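Local structure of diaminopimelate decarboxylase (2QGH) at residues Val295-Lys300 and Phe306-Ala311; Asp343-Val348 and Ser352-Lys357; Ile152-Asn157 and Leu185-Trp190; Phe127-Ser132 and Ser201-Ile206. The protein catalyses, as a pyridoxal-phosphate-dependent lyase, the decarboxylation of meso-diaminopimelate to L-lysine, and is seen here with that product bound. All blocks are in the same frame, centred on the assembly; numbering follows the deposited sequence.

Interaction 1. Residues Val295-Lys300 and Phe306-Ala311; sequences VLYEKK and FVIVDA
A classic beta bulge sets L296 and Y297 against I308 in the hairpin of strands 289-299 and 306-309, part of the mixed sheet of the beta domain. The strand segments run antiparallel, at 158° to each other. I308 O serves both bulge amides. L296 N bonds to I308 O at 2.9 Å in a nearly straight bond, and Y297 N adds a longer, weak one. I308 N bonds in turn to Y297 O at 3.0 Å. Beyond the bulge the pairing is regular. K299 and F306 bond in both directions, K299 N to F306 O at 2.7 Å and F306 N to K299 O at 2.6 Å.

E298 lies alongside V307 on the face that also carries V295 and V309. Its buried OE1 pairs with R305 and accepts the backbone N of L364. The other face, with Y297, K299, F306 and I308, meets the second subunit. There K299 stretches out so that NZ bonds to backbone oxygens of K176 and G178 of that subunit, and Y297 OH bonds to K112 O of it. D310 is held by T293, Q294 and T33. The chi1 of L296 (-59°) puts CG beside its own backbone N, and L296 CD1 meets D310 CB at 3.8 Å, the two side chains crossing at about a right angle.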
# COMPACT_ATOMS: atom_id res chain seq x y z
N VAL A 295 8.84 7.64 -19.58
CA VAL A 295 10.17 7.06 -19.35
C VAL A 295 11.14 8.15 -18.92
O VAL A 295 11.22 9.19 -19.56
CB VAL A 295 10.72 6.42 -20.64
CG1 VAL A 295 12.12 5.85 -20.37
CG2 VAL A 295 9.78 5.34 -21.13
N LEU A 296 11.87 7.92 -17.84
CA LEU A 296 12.83 8.91 -17.36
C LEU A 296 14.25 8.58 -17.81
O LEU A 296 14.94 9.42 -18.38
CB LEU A 296 12.77 9.03 -15.84
CG LEU A 296 11.41 9.43 -15.27
CD1 LEU A 296 11.47 9.42 -13.76
CD2 LEU A 296 11.01 10.81 -15.81
N TYR A 297 14.67 7.34 -17.56
CA TYR A 297 16.01 6.88 -17.94
C TYR A 297 15.99 5.42 -18.38
O TYR A 297 15.04 4.69 -18.12
CB TYR A 297 16.98 6.99 -16.75
CG TYR A 297 16.94 8.30 -16.00
CD1 TYR A 297 16.35 8.38 -14.73
CD2 TYR A 297 17.46 9.46 -16.56
CE1 TYR A 297 16.28 9.59 -14.05
CE2 TYR A 297 17.40 10.67 -15.90
CZ TYR A 297 16.81 10.74 -14.65
OH TYR A 297 16.73 11.95 -14.01
N GLU A 298 17.08 5.01 -19.04
CA GLU A 298 17.31 3.64 -19.49
C GLU A 298 18.64 3.31 -18.83
O GLU A 298 19.56 4.12 -18.87
CB GLU A 298 17.46 3.56 -21.01
CG GLU A 298 16.16 3.37 -21.78
CD GLU A 298 16.05 1.99 -22.42
OE1 GLU A 298 15.02 1.70 -23.07
OE2 GLU A 298 17.00 1.19 -22.29
N LYS A 299 18.76 2.13 -18.23
CA LYS A 299 19.99 1.78 -17.55
C LYS A 299 20.50 0.37 -17.83
O LYS A 299 19.73 -0.59 -17.86
CB LYS A 299 19.79 1.97 -16.05
CG LYS A 299 20.89 1.46 -15.16
CD LYS A 299 20.51 1.67 -13.69
CE LYS A 299 21.59 1.18 -12.75
NZ LYS A 299 21.25 1.49 -11.33
N LYS A 300 21.82 0.26 -18.03
CA LYS A 300 22.47 -1.03 -18.28
C LYS A 300 23.62 -1.22 -17.29
O LYS A 300 23.56 -2.11 -16.43
CB LYS A 300 23.02 -1.11 -19.71
CG LYS A 300 21.96 -1.26 -20.77
CD LYS A 300 21.28 0.06 -21.10
CE LYS A 300 20.05 -0.16 -21.97
NZ LYS A 300 20.31 -1.03 -23.16
N PHE A 306 17.42 -1.82 -17.50
CA PHE A 306 16.39 -1.29 -16.63
C PHE A 306 15.72 -0.08 -17.27
O PHE A 306 16.38 0.88 -17.66
CB PHE A 306 16.99 -0.88 -15.28
CG PHE A 306 17.52 -2.04 -14.47
CD1 PHE A 306 18.85 -2.42 -14.57
CD2 PHE A 306 16.69 -2.72 -13.58
CE1 PHE A 306 19.35 -3.47 -13.78
CE2 PHE A 306 17.18 -3.76 -12.79
CZ PHE A 306 18.52 -4.13 -12.90
N VAL A 307 14.40 -0.15 -17.38
CA VAL A 307 13.63 0.95 -17.94
C VAL A 307 12.94 1.66 -16.77
O VAL A 307 11.92 1.19 -16.26
CB VAL A 307 12.57 0.44 -18.94
CG1 VAL A 307 11.60 1.57 -19.31
CG2 VAL A 307 13.27 -0.09 -20.20
N ILE A 308 13.51 2.79 -16.36
CA ILE A 308 13.00 3.58 -15.25
C ILE A 308 11.88 4.51 -15.68
O ILE A 308 12.06 5.40 -16.51
CB ILE A 308 14.14 4.40 -14.60
CG1 ILE A 308 15.21 3.44 -14.07
CG2 ILE A 308 13.62 5.24 -13.46
CD1 ILE A 308 16.59 4.05 -13.97
N VAL A 309 10.71 4.29 -15.08
CA VAL A 309 9.51 5.04 -15.39
C VAL A 309 9.10 5.91 -14.19
O VAL A 309 9.53 5.66 -13.07
CB VAL A 309 8.43 4.01 -15.80
CG1 VAL A 309 7.13 4.24 -15.04
CG2 VAL A 309 8.24 4.06 -17.31
N ASP A 310 8.28 6.94 -14.41
CA ASP A 310 7.91 7.83 -13.31
C ASP A 310 6.77 7.42 -12.38
O ASP A 310 6.45 8.16 -11.46
CB ASP A 310 7.69 9.28 -13.80
CG ASP A 310 6.57 9.41 -14.84
OD1 ASP A 310 5.78 8.46 -15.02
OD2 ASP A 310 6.47 10.48 -15.47
N ALA A 311 6.16 6.26 -12.61
CA ALA A 311 5.09 5.75 -11.74
C ALA A 311 5.77 4.70 -10.86
O ALA A 311 6.77 4.12 -11.25
CB ALA A 311 3.98 5.10 -12.56

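Interaction 2. Residues Asp343-Val348 and Ser352-Lys357; sequences DVVGPV and SDTFLK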
# COMPACT_ATOMS: atom_id res chain seq x y z
N ASP A 343 13.65 -4.85 -17.27
CA ASP A 343 12.80 -4.74 -16.09
C ASP A 343 12.23 -3.34 -16.07
O ASP A 343 12.97 -2.36 -16.07
CB ASP A 343 13.60 -4.96 -14.80
CG ASP A 343 13.95 -6.41 -14.57
OD1 ASP A 343 14.46 -6.72 -13.47
OD2 ASP A 343 13.72 -7.23 -15.48
N VAL A 344 10.90 -3.23 -16.08
CA VAL A 344 10.25 -1.93 -16.06
C VAL A 344 10.09 -1.57 -14.58
O VAL A 344 9.36 -2.24 -13.84
CB VAL A 344 8.88 -2.01 -16.75
CG1 VAL A 344 8.28 -0.62 -16.91
CG2 VAL A 344 9.05 -2.68 -18.11
N VAL A 345 10.80 -0.53 -14.14
CA VAL A 345 10.79 -0.13 -12.74
C VAL A 345 10.39 1.32 -12.47
O VAL A 345 10.49 2.18 -13.35
CB VAL A 345 12.18 -0.37 -12.10
CG1 VAL A 345 12.64 -1.79 -12.39
CG2 VAL A 345 13.19 0.64 -12.63
N GLY A 346 9.94 1.56 -11.24
CA GLY A 346 9.53 2.90 -10.85
C GLY A 346 10.62 3.63 -10.08
O GLY A 346 11.75 3.16 -9.98
N PRO A 347 10.30 4.80 -9.51
CA PRO A 347 11.30 5.56 -8.76
C PRO A 347 11.47 5.23 -7.28
O PRO A 347 12.39 5.76 -6.65
CB PRO A 347 10.83 7.02 -8.93
CG PRO A 347 9.86 6.97 -10.08
CD PRO A 347 9.17 5.66 -9.87
N VAL A 348 10.63 4.38 -6.71
CA VAL A 348 10.76 4.14 -5.28
C VAL A 348 11.93 3.25 -4.88
O VAL A 348 12.26 2.27 -5.55
CB VAL A 348 9.41 3.68 -4.64
CG1 VAL A 348 8.24 4.22 -5.49
CG2 VAL A 348 9.35 2.20 -4.47
N SER A 352 11.00 -4.22 -4.63
CA SER A 352 9.66 -4.65 -5.00
C SER A 352 9.08 -3.67 -5.99
O SER A 352 8.06 -3.95 -6.63
CB SER A 352 8.78 -4.73 -3.76
OG SER A 352 8.95 -3.59 -2.94
N ASP A 353 9.73 -2.52 -6.14
CA ASP A 353 9.23 -1.52 -7.07
C ASP A 353 9.67 -1.70 -8.52
O ASP A 353 10.47 -0.92 -9.05
CB ASP A 353 9.60 -0.11 -6.61
CG ASP A 353 9.14 0.94 -7.58
OD1 ASP A 353 7.97 0.87 -8.00
OD2 ASP A 353 9.94 1.83 -7.93
N THR A 354 9.16 -2.75 -9.15
CA THR A 354 9.41 -3.02 -10.56
C THR A 354 8.09 -3.57 -11.07
O THR A 354 7.55 -4.53 -10.53
CB THR A 354 10.59 -4.03 -10.79
OG1 THR A 354 10.19 -5.02 -11.75
CG2 THR A 354 11.01 -4.70 -9.52
N PHE A 355 7.56 -2.93 -12.10
CA PHE A 355 6.29 -3.31 -12.68
C PHE A 355 6.32 -4.65 -13.40
O PHE A 355 5.45 -5.49 -13.20
CB PHE A 355 5.81 -2.21 -13.63
CG PHE A 355 5.50 -0.90 -12.95
CD1 PHE A 355 4.40 -0.78 -12.11
CD2 PHE A 355 6.29 0.21 -13.17
CE1 PHE A 355 4.10 0.44 -11.50
CE2 PHE A 355 5.99 1.44 -12.57
CZ PHE A 355 4.89 1.55 -11.73
N LEU A 356 7.33 -4.86 -14.24
CA LEU A 356 7.43 -6.11 -14.98
C LEU A 356 8.87 -6.60 -15.13
O LEU A 356 9.74 -5.88 -15.61
CB LEU A 356 6.79 -5.92 -16.36
CG LEU A 356 6.09 -7.11 -17.04
CD1 LEU A 356 5.33 -6.61 -18.26
CD2 LEU A 356 7.11 -8.17 -17.44
N LYS A 357 9.13 -7.83 -14.69
CA LYS A 357 10.47 -8.41 -14.81
C LYS A 357 10.63 -8.97 -16.21
O LYS A 357 9.65 -9.37 -16.84
CB LYS A 357 10.69 -9.53 -13.80
CG LYS A 357 11.35 -9.10 -12.51
CD LYS A 357 11.72 -10.32 -11.68
CE LYS A 357 12.22 -9.94 -10.29
NZ LYS A 357 12.42 -11.15 -9.45
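V345 CG1 presses on T354 CB at 3.4 Å, tighter than a normal carbon contact. With chi1 -50°, V345 CG1 lies beside its own backbone N, and there it meets the threonine. Next to this pair, V344 O receives two amides. F355 N comes to V344 O at 2.6 Å in a bent, weak bond, and L356 N to the same V344 O at 3.3 Å, also weak. V344 N makes the regular bond, to L356 O at 2.9 Å. G346 N adds a weak one to D353 O.

D343 and K357 lie side by side, with D343 OD1 4.0 Å from K357 CG. Their charged ends do not meet: D343 OD1 and K357 NZ are 6.3 Å apart. D343 OD2 accepts the backbone N of D358 instead. The F355 ring lies obliquely beside the V344-G346 backbone and packs on V309 and I372, while V344 rests on I328 and I370.

Further out, D353 OD1 accepts the backbone N of M313, and K176 of the second subunit bonds to G346 O, so this end belongs to the dimer interface. The whole is an antiparallel beta hairpin, with a classic bulge where F355 and L356 face V344 and an inverse gamma turn centred on D353.

Interaction 3. Residues Ile152-Asn157 and Leu185-Trp190; sequences ISIRIN and LEMFLW
The F188 ring carries I154 CD1 on one face, in a CH-pi contact. I154 CD1 sits over the ring centre, 3.9 Å from the centroid of the F188 ring and 12° off the ring normal. I154 CB meets the same ring at its far end, 3.7 Å from F188 CE1 and 3.9 Å from F188 CZ. The two side chains therefore slide past each other in opposite directions, the isoleucine reaching for the helix and the phenylalanine for the strand.

The torsions of I154 explain this. CG1 is anti to the carbonyl carbon (chi1 -66°), and the chain runs on extended (chi2 -174°). I154 CD1 thereby arrives at the helix surface, 3.7 Å from M187 CB and 3.8 Å from F188 N. M187 crosses I154 at a slant and also packs on F133 of helix 133-146. All three side chains are buried and the contact is wholly apolar.

R155, next in the strand, points the other way. It pairs with E131, bonds to H205 O and touches the pyridoxal phosphate. I154 thus belongs to the outer side of the barrel. Strand 150-155, helix 181-193 and strand 197-203 form a beta-alpha-beta crossover of the parallel eight-stranded barrel. F188 also packs on P199 and I235. Helix 181-193 lies against strands 150-155 and 197-203, touching helix 133-146 through M187 and L230 of helix 213-232 through F188.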
# COMPACT_ATOMS: atom_id res chain seq x y z
N ILE A 152 -30.84 -8.25 7.47
CA ILE A 152 -29.48 -8.77 7.43
C ILE A 152 -29.37 -9.97 6.51
O ILE A 152 -30.36 -10.62 6.18
CB ILE A 152 -28.96 -9.17 8.84
CG1 ILE A 152 -29.81 -10.31 9.42
CG2 ILE A 152 -28.97 -7.98 9.78
CD1 ILE A 152 -29.15 -11.65 9.30
N SER A 153 -28.14 -10.24 6.08
CA SER A 153 -27.83 -11.37 5.23
C SER A 153 -26.71 -12.06 6.01
O SER A 153 -26.05 -11.42 6.81
CB SER A 153 -27.32 -10.90 3.87
OG SER A 153 -26.84 -11.99 3.09
N ILE A 154 -26.51 -13.35 5.80
CA ILE A 154 -25.44 -14.01 6.52
C ILE A 154 -24.50 -14.66 5.53
O ILE A 154 -24.92 -15.40 4.66
CB ILE A 154 -25.98 -15.05 7.53
CG1 ILE A 154 -26.74 -14.32 8.64
CG2 ILE A 154 -24.83 -15.83 8.15
CD1 ILE A 154 -27.21 -15.20 9.78
N ARG A 155 -23.22 -14.35 5.66
CA ARG A 155 -22.20 -14.89 4.78
C ARG A 155 -21.71 -16.24 5.30
O ARG A 155 -21.25 -16.35 6.43
CB ARG A 155 -21.01 -13.93 4.69
CG ARG A 155 -19.90 -14.40 3.79
CD ARG A 155 -18.80 -13.36 3.63
NE ARG A 155 -17.77 -13.81 2.69
CZ ARG A 155 -16.71 -13.09 2.32
NH1 ARG A 155 -16.52 -11.87 2.81
NH2 ARG A 155 -15.84 -13.61 1.47
N ILE A 156 -21.82 -17.28 4.47
CA ILE A 156 -21.36 -18.58 4.92
C ILE A 156 -20.07 -18.95 4.21
O ILE A 156 -19.85 -18.61 3.05
CB ILE A 156 -22.41 -19.71 4.69
CG1 ILE A 156 -22.38 -20.19 3.24
CG2 ILE A 156 -23.80 -19.22 5.07
CD1 ILE A 156 -22.81 -19.15 2.25
N ASN A 157 -19.21 -19.65 4.94
CA ASN A 157 -17.95 -20.11 4.39
C ASN A 157 -18.22 -21.55 3.97
O ASN A 157 -18.25 -22.46 4.80
CB ASN A 157 -16.87 -20.03 5.48
CG ASN A 157 -15.48 -20.32 4.96
OD1 ASN A 157 -14.50 -19.78 5.47
ND2 ASN A 157 -15.39 -21.17 3.94
N LEU A 185 -26.68 -21.77 10.59
CA LEU A 185 -28.03 -22.22 10.87
C LEU A 185 -28.48 -21.65 12.20
O LEU A 185 -29.61 -21.18 12.33
CB LEU A 185 -28.09 -23.75 10.92
CG LEU A 185 -28.01 -24.46 9.56
CD1 LEU A 185 -27.82 -25.95 9.75
CD2 LEU A 185 -29.28 -24.17 8.76
N GLU A 186 -27.59 -21.68 13.17
CA GLU A 186 -27.90 -21.17 14.49
C GLU A 186 -28.11 -19.65 14.46
O GLU A 186 -29.07 -19.13 15.03
CB GLU A 186 -26.78 -21.53 15.47
CG GLU A 186 -27.09 -21.19 16.91
CD GLU A 186 -25.97 -21.56 17.87
OE1 GLU A 186 -26.08 -21.22 19.06
OE2 GLU A 186 -24.98 -22.19 17.42
N MET A 187 -27.21 -18.95 13.78
CA MET A 187 -27.30 -17.49 13.67
C MET A 187 -28.62 -17.07 13.02
O MET A 187 -29.27 -16.13 13.46
CB MET A 187 -26.11 -16.95 12.86
CG MET A 187 -24.80 -16.90 13.64
SD MET A 187 -23.34 -16.54 12.63
CE MET A 187 -23.59 -14.77 12.28
N PHE A 188 -29.00 -17.79 11.97
CA PHE A 188 -30.25 -17.49 11.27
C PHE A 188 -31.45 -17.63 12.19
O PHE A 188 -32.30 -16.74 12.27
CB PHE A 188 -30.42 -18.42 10.07
CG PHE A 188 -30.01 -17.80 8.76
CD1 PHE A 188 -28.88 -18.25 8.09
CD2 PHE A 188 -30.77 -16.79 8.19
CE1 PHE A 188 -28.51 -17.70 6.86
CE2 PHE A 188 -30.42 -16.23 6.97
CZ PHE A 188 -29.29 -16.68 6.30
N LEU A 189 -31.54 -18.76 12.89
CA LEU A 189 -32.65 -18.99 13.80
C LEU A 189 -32.70 -17.85 14.80
O LEU A 189 -33.77 -17.37 15.16
CB LEU A 189 -32.47 -20.33 14.53
CG LEU A 189 -32.48 -21.56 13.60
CD1 LEU A 189 -32.15 -22.82 14.39
CD2 LEU A 189 -33.84 -21.67 12.94
N TRP A 190 -31.52 -17.41 15.22
CA TRP A 190 -31.38 -16.33 16.18
C TRP A 190 -31.93 -15.01 15.66
O TRP A 190 -32.57 -14.26 16.40
CB TRP A 190 -29.92 -16.15 16.54
CG TRP A 190 -29.71 -15.69 17.92
CD1 TRP A 190 -29.64 -16.48 19.04
CD2 TRP A 190 -29.53 -14.35 18.36
NE1 TRP A 190 -29.42 -15.70 20.15
CE2 TRP A 190 -29.35 -14.39 19.76
CE3 TRP A 190 -29.50 -13.11 17.70
CZ2 TRP A 190 -29.14 -13.24 20.52
CZ3 TRP A 190 -29.29 -11.97 18.45
CH2 TRP A 190 -29.11 -12.04 19.85

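Interaction 4. Residues Phe127-Ser132 and Ser201-Ile206; sequences FLNVES and SVHFHI. With PLP (pyridoxal-5'-phosphate), chain B.
The amide nitrogen of N129 sits over one face of the H203 ring, 3.0 Å above its plane and offset toward the rim. The nearest ring atom is H203 ND1, 3.0 Å from N129 ND2. Amide and ring planes are 64° apart. The other end of the amide lies by the ring's stem, with N129 OD1 3.4 Å from H203 CB. N129 has CG anti to the backbone N (chi1 -166°), which carries the amide across to the histidine. Both groups have further partners. N129 OD1 accepts a bond with S153 OG, and H203 NE2 bonds to E279 OE1, which probably limits the rotation of the ring.

Two residues earlier in each strand, F127 meets S201. F127 CE2 is 3.6 Å from S201 OG, and the hydroxyl lies oblique to the ring. S201 OG also bonds to S153 OG. Strands 127-130 and 197-203 are the fourth and sixth of the parallel eight-stranded barrel, with 150-155 between them. S153 on that middle strand thus bridges N129 and S201, and these side chains meet inside the barrel.

The end of segment 201-206 reaches the cofactor. PLP C2A comes near the edge of the H203 ring, 4.1 Å from H203 NE2. The H205 ring lies over the pyridine, with PLP C3 3.4 Å above its plane. H205 NE2 is 3.3 Å from PLP C4A. H205 ND1 is bonded to the backbone N of G244. PLP is hydrogen-bonded to S208 OG, Y378 OH and the backbone N of G245, G281 and R282.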
# COMPACT_ATOMS: atom_id res chain seq x y z
N PHE A 127 -29.15 -4.38 3.05
CA PHE A 127 -28.95 -5.24 4.20
C PHE A 127 -27.51 -5.24 4.64
O PHE A 127 -26.63 -4.79 3.90
CB PHE A 127 -29.43 -6.68 3.90
CG PHE A 127 -28.71 -7.37 2.74
CD1 PHE A 127 -27.33 -7.55 2.75
CD2 PHE A 127 -29.44 -7.91 1.69
CE1 PHE A 127 -26.69 -8.26 1.72
CE2 PHE A 127 -28.81 -8.62 0.66
CZ PHE A 127 -27.44 -8.79 0.68
N LEU A 128 -27.30 -5.69 5.87
CA LEU A 128 -25.97 -5.80 6.44
C LEU A 128 -25.61 -7.28 6.33
O LEU A 128 -26.37 -8.14 6.77
CB LEU A 128 -25.94 -5.36 7.91
CG LEU A 128 -25.63 -3.90 8.22
CD1 LEU A 128 -26.77 -3.01 7.79
CD2 LEU A 128 -25.38 -3.73 9.70
N ASN A 129 -24.47 -7.57 5.72
CA ASN A 129 -24.03 -8.94 5.55
C ASN A 129 -23.08 -9.24 6.70
O ASN A 129 -21.93 -8.80 6.69
CB ASN A 129 -23.33 -9.09 4.20
CG ASN A 129 -23.14 -10.53 3.80
OD1 ASN A 129 -24.05 -11.35 3.96
ND2 ASN A 129 -21.98 -10.84 3.26
N VAL A 130 -23.57 -9.97 7.69
CA VAL A 130 -22.77 -10.25 8.88
C VAL A 130 -21.84 -11.45 8.73
O VAL A 130 -22.18 -12.45 8.10
CB VAL A 130 -23.67 -10.43 10.13
CG1 VAL A 130 -24.90 -9.54 10.00
CG2 VAL A 130 -24.07 -11.86 10.29
N GLU A 131 -20.66 -11.33 9.33
CA GLU A 131 -19.65 -12.37 9.24
C GLU A 131 -19.39 -13.09 10.56
O GLU A 131 -18.64 -14.07 10.59
CB GLU A 131 -18.35 -11.75 8.72
CG GLU A 131 -18.55 -10.81 7.53
CD GLU A 131 -17.81 -11.25 6.28
OE1 GLU A 131 -17.79 -10.48 5.30
OE2 GLU A 131 -17.24 -12.37 6.28
N SER A 132 -20.00 -12.62 11.64
CA SER A 132 -19.81 -13.28 12.94
C SER A 132 -21.07 -13.22 13.79
O SER A 132 -21.90 -12.33 13.62
CB SER A 132 -18.63 -12.65 13.70
OG SER A 132 -18.95 -11.37 14.22
N SER A 201 -31.41 -12.72 3.41
CA SER A 201 -30.50 -13.14 2.37
C SER A 201 -29.40 -14.08 2.82
O SER A 201 -29.03 -14.09 4.00
CB SER A 201 -29.87 -11.89 1.75
OG SER A 201 -28.75 -12.20 0.96
N VAL A 202 -28.90 -14.89 1.89
CA VAL A 202 -27.79 -15.79 2.17
C VAL A 202 -26.72 -15.23 1.26
O VAL A 202 -27.03 -14.72 0.18
CB VAL A 202 -28.00 -17.25 1.71
CG1 VAL A 202 -27.61 -18.18 2.83
CG2 VAL A 202 -29.42 -17.49 1.26
N HIS A 203 -25.46 -15.33 1.67
CA HIS A 203 -24.39 -14.80 0.85
C HIS A 203 -23.10 -15.61 0.92
O HIS A 203 -22.86 -16.33 1.89
CB HIS A 203 -24.15 -13.34 1.26
CG HIS A 203 -22.87 -12.75 0.75
ND1 HIS A 203 -21.64 -13.10 1.25
CD2 HIS A 203 -22.64 -11.83 -0.22
CE1 HIS A 203 -20.70 -12.41 0.63
NE2 HIS A 203 -21.28 -11.63 -0.27
N PHE A 204 -22.29 -15.52 -0.13
CA PHE A 204 -21.00 -16.20 -0.15
C PHE A 204 -20.07 -15.55 -1.16
O PHE A 204 -20.52 -15.02 -2.19
CB PHE A 204 -21.14 -17.70 -0.46
CG PHE A 204 -21.46 -18.01 -1.90
CD1 PHE A 204 -22.76 -18.33 -2.29
CD2 PHE A 204 -20.45 -18.02 -2.87
CE1 PHE A 204 -23.05 -18.65 -3.61
CE2 PHE A 204 -20.74 -18.34 -4.19
CZ PHE A 204 -22.04 -18.66 -4.56
N HIS A 205 -18.79 -15.57 -0.85
CA HIS A 205 -17.77 -15.01 -1.73
C HIS A 205 -16.51 -15.83 -1.47
O HIS A 205 -15.86 -15.67 -0.44
CB HIS A 205 -17.51 -13.54 -1.41
CG HIS A 205 -16.49 -12.92 -2.32
ND1 HIS A 205 -16.78 -12.56 -3.62
CD2 HIS A 205 -15.17 -12.70 -2.15
CE1 HIS A 205 -15.68 -12.14 -4.21
NE2 HIS A 205 -14.69 -12.22 -3.35
N ILE A 206 -16.16 -16.71 -2.41
CA ILE A 206 -15.01 -17.59 -2.24
C ILE A 206 -13.63 -17.11 -2.68
O ILE A 206 -12.63 -17.79 -2.40
CB ILE A 206 -15.27 -18.98 -2.89
CG1 ILE A 206 -15.53 -18.82 -4.39
CG2 ILE A 206 -16.46 -19.65 -2.22
CD1 ILE A 206 -15.55 -20.13 -5.15
N1 PLP B . -17.80 -9.06 -2.78
C2 PLP B . -17.04 -9.32 -1.62
C2A PLP B . -17.71 -9.62 -0.34
C3 PLP B . -15.59 -9.24 -1.71
O3 PLP B . -14.80 -9.47 -0.61
C4 PLP B . -14.98 -8.94 -2.93
C4A PLP B . -13.51 -9.15 -2.96
C5 PLP B . -15.74 -8.67 -4.07
C6 PLP B . -17.18 -8.76 -4.00
C5A PLP B . -15.25 -8.10 -5.34
O4P PLP B . -14.68 -9.14 -6.11
P PLP B . -14.08 -8.87 -7.42
O1P PLP B . -13.33 -7.53 -7.65
O2P PLP B . -15.31 -9.00 -8.41
O3P PLP B . -13.02 -10.03 -7.63

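How the interactions relate
The four contacts form two pairs on opposite sides of the chain's centre. Interactions 1 and 2 have centres about 9 Å apart and share one sheet. Strands 306-309 and 340-345 run side by side there, with V309 N 2.7 Å from V345 O. Interactions 3 and 4 have centres about 8 Å apart and share the barrel, where S153 N is 2.8 Å from L128 O. Interactions 1 and 3 are about 53 Å apart, centre to centre. H205 of interaction 4 lies on the cofactor, while the V348 side chain of interaction 2 is about 8 Å from a bound lysine. Interactions 1, 2 and 4 touch the second subunit: K299 NZ is hydrogen-bonded to E131 O of that subunit.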